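Long-range contact in superoxide dismutase [Ni] (Streptomyces coelicolor, PDB 1T6U), which converts superoxide to hydrogen peroxide and molecular oxygen at a nickel centre, working as a hollow hexamer of four-helix-bundle subunits: residues 17-28 and 40-51. The protein carries 1 engineered substitution. Numbering follows the deposited sequence.
Sequences EAESVKAVQEKM and ATVIKEQRAELA
Glu17 and Arg47 form a side-on, two-pronged salt bridge across two nearly antiparallel helices (156° between axes). Arg47 NE reaches Glu17 OE2 at 2.9 Å with an almost straight N-H...O angle of 173°, while Arg47 NH2 meets Glu17 OE1 at 3.0 Å. Both oxygens are approached on their syn sides, yet the carboxylate and guanidinium planes are twisted 37° apart, so the pairing is not flat. Arg47 is bent at chi2 and again at chi3, which brings NE and NH2 alongside the two carboxylate oxygens, and Leu50 CD1 lies over one guanidinium face, near its rim. Glu17 OE2 also hydrogen-bonds His1 NE2 of a second subunit; an alanine in place of Arg47 would probably leave this carboxylate without its charged mate and freer to turn away from that nickel-binding histidine. Ser20 OG lies 3.5 Å from Arg47 CG; past it, mainly aliphatic carbons meet. Val21 CG2 packs 3.9 Å from Ala48 CB. Lys44 inserts as a knob among Val21, Val24, Gln25 and Met28, its CD 3.6 Å from Gln25 CG where the two chains cross near a right angle; Lys44 NZ hydrogen-bonds Ser91 O and His35 NE2 of a third subunit. Met28 CG lies 3.5 Å from Ala40 CB. In the four-helix bundle, helix 74-89 touches Ala48 and Ala51 through Met85, helix 94-115 covers Ala18, and the second subunit brings its nickel-binding N-terminal segment against Ala23, Ile43 and Arg47.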
ATOM      1  N   GLU A  17       9.543   7.918 -12.764  1.00  8.06           N
ATOM      2  CA  GLU A  17       9.443   6.462 -12.510  1.00  7.85           C
ATOM      3  C   GLU A  17       9.896   5.709 -13.750  1.00  8.36           C
ATOM      4  O   GLU A  17      10.594   4.704 -13.594  1.00  9.18           O
ATOM      5  CB  GLU A  17       8.044   6.058 -12.059  1.00  8.98           C
ATOM      6  CG  GLU A  17       7.607   6.671 -10.740  1.00  9.03           C
ATOM      7  CD  GLU A  17       8.501   6.265  -9.586  1.00 10.41           C
ATOM      8  OE1 GLU A  17       8.327   6.830  -8.503  1.00 11.74           O
ATOM      9  OE2 GLU A  17       9.373   5.371  -9.772  1.00 11.11           O
ATOM     10  N   ALA A  18       9.532   6.167 -14.963  1.00  8.29           N
ATOM     11  CA  ALA A  18      10.004   5.497 -16.168  1.00  9.68           C
ATOM     12  C   ALA A  18      11.504   5.625 -16.320  1.00  8.94           C
ATOM     13  O   ALA A  18      12.172   4.704 -16.814  1.00  8.72           O
ATOM     14  CB  ALA A  18       9.174   6.024 -17.334  1.00 11.13           C
ATOM     15  N   GLU A  19      12.106   6.741 -15.915  1.00  9.05           N
ATOM     16  CA  GLU A  19      13.550   6.879 -15.899  1.00  9.65           C
ATOM     17  C   GLU A  19      14.196   5.832 -14.985  1.00  8.02           C
ATOM     18  O   GLU A  19      15.207   5.221 -15.279  1.00  9.35           O
ATOM     19  CB  GLU A  19      13.894   8.321 -15.471  1.00 10.06           C
ATOM     20  CG  GLU A  19      13.648   9.383 -16.518  1.00 14.88           C
ATOM     21  CD  GLU A  19      13.880  10.794 -16.027  1.00 22.60           C
ATOM     22  OE1 GLU A  19      13.661  11.742 -16.824  1.00 32.84           O
ATOM     23  OE2 GLU A  19      14.258  10.994 -14.849  1.00 29.79           O
ATOM     24  N   SER A  20      13.582   5.626 -13.799  1.00  8.34           N
ATOM     25  CA  SER A  20      14.137   4.619 -12.905  1.00  8.83           C
ATOM     26  C   SER A  20      13.980   3.224 -13.528  1.00 10.08           C
ATOM     27  O   SER A  20      14.911   2.423 -13.437  1.00  8.21           O
ATOM     28  CB  SER A  20      13.611   4.822 -11.463  1.00 12.65           C
ATOM     29  OG  SER A  20      12.401   4.186 -11.422  1.00 23.53           O
ATOM     30  N   VAL A  21      12.872   2.914 -14.215  1.00  7.84           N
ATOM     31  CA  VAL A  21      12.761   1.643 -14.901  1.00  7.90           C
ATOM     32  C   VAL A  21      13.928   1.448 -15.884  1.00  8.56           C
ATOM     33  O   VAL A  21      14.580   0.395 -15.893  1.00  8.35           O
ATOM     34  CB  VAL A  21      11.401   1.543 -15.584  1.00  8.84           C
ATOM     35  CG1 VAL A  21      11.290   0.364 -16.527  1.00  8.34           C
ATOM     36  CG2 VAL A  21      10.273   1.384 -14.569  1.00  9.53           C
ATOM     37  N   LYS A  22      14.175   2.436 -16.743  1.00  8.41           N
ATOM     38  CA  LYS A  22      15.247   2.302 -17.714  1.00  7.59           C
ATOM     39  C   LYS A  22      16.608   2.134 -17.058  1.00  7.78           C
ATOM     40  O   LYS A  22      17.448   1.338 -17.482  1.00  9.16           O
ATOM     41  CB  LYS A  22      15.301   3.538 -18.625  1.00 10.00           C
ATOM     42  CG  LYS A  22      16.317   3.368 -19.734  1.00 11.53           C
ATOM     43  CD  LYS A  22      16.411   4.583 -20.670  1.00 14.01           C
ATOM     44  CE  LYS A  22      17.522   4.294 -21.664  1.00 21.77           C
ATOM     45  NZ  LYS A  22      18.032   5.467 -22.425  1.00 27.89           N
ATOM     46  N   ALA A  23      16.807   2.899 -15.994  1.00  8.27           N
ATOM     47  CA  ALA A  23      18.055   2.806 -15.242  1.00  9.18           C
ATOM     48  C   ALA A  23      18.246   1.412 -14.648  1.00  8.97           C
ATOM     49  O   ALA A  23      19.358   0.863 -14.694  1.00 10.29           O
ATOM     50  CB  ALA A  23      18.135   3.849 -14.147  1.00 10.38           C
ATOM     51  N   VAL A  24      17.209   0.840 -14.095  1.00  7.83           N
ATOM     52  CA  VAL A  24      17.253  -0.526 -13.584  1.00  7.62           C
ATOM     53  C   VAL A  24      17.597  -1.508 -14.685  1.00  8.11           C
ATOM     54  O   VAL A  24      18.460  -2.379 -14.502  1.00  9.14           O
ATOM     55  CB  VAL A  24      15.942  -0.882 -12.865  1.00  8.73           C
ATOM     56  CG1 VAL A  24      15.921  -2.358 -12.485  1.00  9.20           C
ATOM     57  CG2 VAL A  24      15.789  -0.047 -11.602  1.00 10.15           C
ATOM     58  N   GLN A  25      16.967  -1.380 -15.841  1.00  8.07           N
ATOM     59  CA  GLN A  25      17.287  -2.242 -16.973  1.00  8.28           C
ATOM     60  C   GLN A  25      18.769  -2.114 -17.344  1.00  8.80           C
ATOM     61  O   GLN A  25      19.419  -3.146 -17.543  1.00 10.87           O
ATOM     62  CB  GLN A  25      16.379  -1.938 -18.170  1.00  8.84           C
ATOM     63  CG  GLN A  25      14.920  -2.235 -17.895  1.00  7.98           C
ATOM     64  CD  GLN A  25      13.965  -1.733 -18.957  1.00  9.25           C
ATOM     65  OE1 GLN A  25      14.122  -0.621 -19.477  1.00  8.68           O
ATOM     66  NE2 GLN A  25      12.934  -2.539 -19.235  1.00  9.29           N
ATOM     67  N   GLU A  26      19.312  -0.893 -17.421  1.00  9.28           N
ATOM     68  CA  GLU A  26      20.741  -0.748 -17.734  1.00 11.76           C
ATOM     69  C   GLU A  26      21.615  -1.468 -16.715  1.00 12.56           C
ATOM     70  O   GLU A  26      22.604  -2.176 -17.001  1.00 12.68           O
ATOM     71  CB  GLU A  26      21.076   0.735 -17.834  1.00 13.30           C
ATOM     72  CG  GLU A  26      20.407   1.479 -18.956  1.00 15.62           C
ATOM     73  CD  GLU A  26      20.382   2.984 -18.867  1.00 21.53           C
ATOM     74  OE1 GLU A  26      20.188   3.667 -19.897  1.00 25.01           O
ATOM     75  OE2 GLU A  26      20.539   3.571 -17.782  1.00 26.69           O
ATOM     76  N   LYS A  27      21.272  -1.300 -15.440  1.00 10.68           N
ATOM     77  CA  LYS A  27      22.076  -1.935 -14.401  1.00 11.78           C
ATOM     78  C   LYS A  27      22.005  -3.449 -14.431  1.00 11.22           C
ATOM     79  O   LYS A  27      22.950  -4.134 -14.078  1.00 12.70           O
ATOM     80  CB  LYS A  27      21.605  -1.428 -13.024  1.00 13.17           C
ATOM     81  CG  LYS A  27      21.983   0.043 -12.845  1.00 18.69           C
ATOM     82  CD  LYS A  27      21.577   0.649 -11.554  1.00 24.54           C
ATOM     83  CE  LYS A  27      22.172   2.016 -11.306  1.00 23.83           C
ATOM     84  NZ  LYS A  27      23.627   2.177 -11.527  1.00 34.47           N
ATOM     85  N   MET A  28      20.888  -3.992 -14.842  1.00 10.94           N
ATOM     86  CA  MET A  28      20.764  -5.439 -14.967  1.00 10.75           C
ATOM     87  C   MET A  28      21.769  -5.964 -15.956  1.00 12.28           C
ATOM     88  O   MET A  28      22.211  -7.069 -15.849  1.00 15.24           O
ATOM     89  CB  MET A  28      19.332  -5.861 -15.366  1.00 10.74           C
ATOM     90  CG  MET A  28      18.315  -5.524 -14.273  1.00 10.37           C
ATOM     91  SD  MET A  28      16.623  -6.045 -14.616  1.00 12.43           S
ATOM     92  CE  MET A  28      16.724  -7.774 -14.150  1.00 16.21           C
ATOM     93  N   ALA A  40      16.444  -6.267  -8.762  1.00  7.49           N
ATOM     94  CA  ALA A  40      16.190  -5.344  -9.858  1.00  7.20           C
ATOM     95  C   ALA A  40      14.822  -5.631 -10.466  1.00  7.48           C
ATOM     96  O   ALA A  40      14.100  -4.705 -10.848  1.00  8.06           O
ATOM     97  CB  ALA A  40      17.334  -5.473 -10.879  1.00  8.19           C
ATOM     98  N   THR A  41      14.463  -6.905 -10.590  1.00  8.85           N
ATOM     99  CA  THR A  41      13.199  -7.280 -11.191  1.00  8.66           C
ATOM    100  C   THR A  41      12.056  -6.856 -10.310  1.00  9.17           C
ATOM    101  O   THR A  41      11.072  -6.289 -10.818  1.00  9.42           O
ATOM    102  CB  THR A  41      13.166  -8.795 -11.461  1.00  8.67           C
ATOM    103  OG1 THR A  41      14.258  -9.177 -12.313  1.00 11.13           O
ATOM    104  CG2 THR A  41      11.874  -9.207 -12.160  1.00 11.37           C
ATOM    105  N   VAL A  42      12.148  -7.103  -8.999  1.00  9.24           N
ATOM    106  CA  VAL A  42      11.166  -6.646  -8.032  1.00  9.91           C
ATOM    107  C   VAL A  42      10.937  -5.135  -8.132  1.00  8.24           C
ATOM    108  O   VAL A  42       9.816  -4.647  -8.243  1.00  9.04           O
ATOM    109  CB  VAL A  42      11.612  -7.000  -6.594  1.00 12.36           C
ATOM    110  CG1 VAL A  42      10.703  -6.314  -5.580  1.00 17.38           C
ATOM    111  CG2 VAL A  42      11.646  -8.498  -6.392  1.00 14.56           C
ATOM    112  N   ILE A  43      12.040  -4.379  -8.132  1.00  8.07           N
ATOM    113  CA  ILE A  43      11.921  -2.918  -8.119  1.00  7.77           C
ATOM    114  C   ILE A  43      11.393  -2.383  -9.431  1.00  7.45           C
ATOM    115  O   ILE A  43      10.548  -1.465  -9.462  1.00  8.54           O
ATOM    116  CB  ILE A  43      13.314  -2.360  -7.729  1.00  7.33           C
ATOM    117  CG1 ILE A  43      13.555  -2.627  -6.231  1.00  8.31           C
ATOM    118  CG2 ILE A  43      13.505  -0.922  -8.091  1.00  9.75           C
ATOM    119  CD1 ILE A  43      14.948  -2.366  -5.739  1.00  9.98           C
ATOM    120  N   LYS A  44      11.904  -2.922 -10.525  1.00  7.44           N
ATOM    121  CA  LYS A  44      11.439  -2.521 -11.847  1.00  7.73           C
ATOM    122  C   LYS A  44       9.933  -2.685 -11.913  1.00  6.84           C
ATOM    123  O   LYS A  44       9.196  -1.830 -12.432  1.00  8.12           O
ATOM    124  CB  LYS A  44      12.134  -3.368 -12.929  1.00  8.05           C
ATOM    125  CG  LYS A  44      11.627  -3.076 -14.342  1.00  8.86           C
ATOM    126  CD  LYS A  44      12.598  -3.523 -15.431  1.00  8.57           C
ATOM    127  CE  LYS A  44      12.910  -4.999 -15.447  1.00  9.44           C
ATOM    128  NZ  LYS A  44      11.707  -5.743 -15.881  1.00  9.92           N
ATOM    129  N   GLU A  45       9.449  -3.800 -11.380  1.00  7.32           N
ATOM    130  CA  GLU A  45       8.004  -4.042 -11.450  1.00  7.73           C
ATOM    131  C   GLU A  45       7.223  -2.985 -10.695  1.00  7.53           C
ATOM    132  O   GLU A  45       6.190  -2.475 -11.163  1.00  8.18           O
ATOM    133  CB  GLU A  45       7.695  -5.450 -10.918  1.00  8.19           C
ATOM    134  CG  GLU A  45       6.379  -6.070 -11.341  1.00  8.47           C
ATOM    135  CD  GLU A  45       6.382  -6.613 -12.753  1.00  8.34           C
ATOM    136  OE1 GLU A  45       7.442  -6.714 -13.390  1.00  8.66           O
ATOM    137  OE2 GLU A  45       5.290  -6.966 -13.251  1.00 10.85           O
ATOM    138  N   GLN A  46       7.721  -2.610  -9.526  1.00  7.02           N
ATOM    139  CA  GLN A  46       7.077  -1.589  -8.699  1.00  8.85           C
ATOM    140  C   GLN A  46       7.102  -0.219  -9.340  1.00  8.05           C
ATOM    141  O   GLN A  46       6.087   0.482  -9.342  1.00  8.08           O
ATOM    142  CB  GLN A  46       7.788  -1.536  -7.337  1.00 10.64           C
ATOM    143  CG  GLN A  46       7.611  -2.752  -6.463  1.00 12.62           C
ATOM    144  CD  GLN A  46       8.526  -2.882  -5.277  1.00 19.04           C
ATOM    145  OE1 GLN A  46       9.600  -2.290  -5.192  1.00 20.14           O
ATOM    146  NE2 GLN A  46       8.227  -3.706  -4.285  1.00 19.90           N
ATOM    147  N   ARG A  47       8.261   0.192  -9.859  1.00  7.58           N
ATOM    148  CA  ARG A  47       8.315   1.551 -10.397  1.00  6.99           C
ATOM    149  C   ARG A  47       7.480   1.672 -11.663  1.00  7.36           C
ATOM    150  O   ARG A  47       6.834   2.692 -11.878  1.00  8.06           O
ATOM    151  CB  ARG A  47       9.768   1.985 -10.610  1.00  8.12           C
ATOM    152  CG  ARG A  47      10.720   1.795  -9.475  1.00  8.58           C
ATOM    153  CD  ARG A  47      10.195   1.988  -8.073  1.00 10.63           C
ATOM    154  NE  ARG A  47       9.813   3.350  -7.742  1.00 11.29           N
ATOM    155  CZ  ARG A  47       9.607   3.800  -6.511  1.00 13.34           C
ATOM    156  NH1 ARG A  47       9.738   3.022  -5.443  1.00 15.73           N
ATOM    157  NH2 ARG A  47       9.262   5.072  -6.309  1.00 13.98           N
ATOM    158  N   ALA A  48       7.483   0.600 -12.475  1.00  7.69           N
ATOM    159  CA  ALA A  48       6.692   0.586 -13.706  1.00  6.83           C
ATOM    160  C   ALA A  48       5.207   0.702 -13.362  1.00  6.56           C
ATOM    161  O   ALA A  48       4.460   1.419 -14.021  1.00  7.61           O
ATOM    162  CB  ALA A  48       6.976  -0.652 -14.501  1.00  8.20           C
ATOM    163  N   GLU A  49       4.766  -0.019 -12.334  1.00  7.28           N
ATOM    164  CA  GLU A  49       3.380   0.094 -11.892  1.00  8.16           C
ATOM    165  C   GLU A  49       3.017   1.507 -11.448  1.00  7.51           C
ATOM    166  O   GLU A  49       1.943   1.985 -11.783  1.00  8.93           O
ATOM    167  CB  GLU A  49       3.128  -0.901 -10.741  1.00  8.98           C
ATOM    168  CG  GLU A  49       1.697  -0.889 -10.204  1.00 10.08           C
ATOM    169  CD  GLU A  49       0.661  -1.430 -11.163  1.00 12.52           C
ATOM    170  OE1 GLU A  49       0.931  -1.843 -12.316  1.00 11.28           O
ATOM    171  OE2 GLU A  49      -0.518  -1.444 -10.701  1.00 17.55           O
ATOM    172  N   LEU A  50       3.917   2.166 -10.730  1.00  7.02           N
ATOM    173  CA  LEU A  50       3.690   3.540 -10.322  1.00  7.81           C
ATOM    174  C   LEU A  50       3.578   4.453 -11.558  1.00  8.84           C
ATOM    175  O   LEU A  50       2.717   5.347 -11.642  1.00  8.61           O
ATOM    176  CB  LEU A  50       4.810   4.015  -9.423  1.00  8.93           C
ATOM    177  CG  LEU A  50       4.800   3.516  -8.000  1.00 10.96           C
ATOM    178  CD1 LEU A  50       6.089   3.863  -7.290  1.00 16.26           C
ATOM    179  CD2 LEU A  50       3.591   4.115  -7.247  1.00 19.57           C
ATOM    180  N   ALA A  51       4.447   4.236 -12.537  1.00  7.76           N
ATOM    181  CA  ALA A  51       4.390   5.015 -13.780  1.00  8.17           C
ATOM    182  C   ALA A  51       3.049   4.833 -14.470  1.00  7.46           C
ATOM    183  O   ALA A  51       2.463   5.792 -14.975  1.00  9.44           O
ATOM    184  CB  ALA A  51       5.532   4.648 -14.715  1.00  8.51           C
TER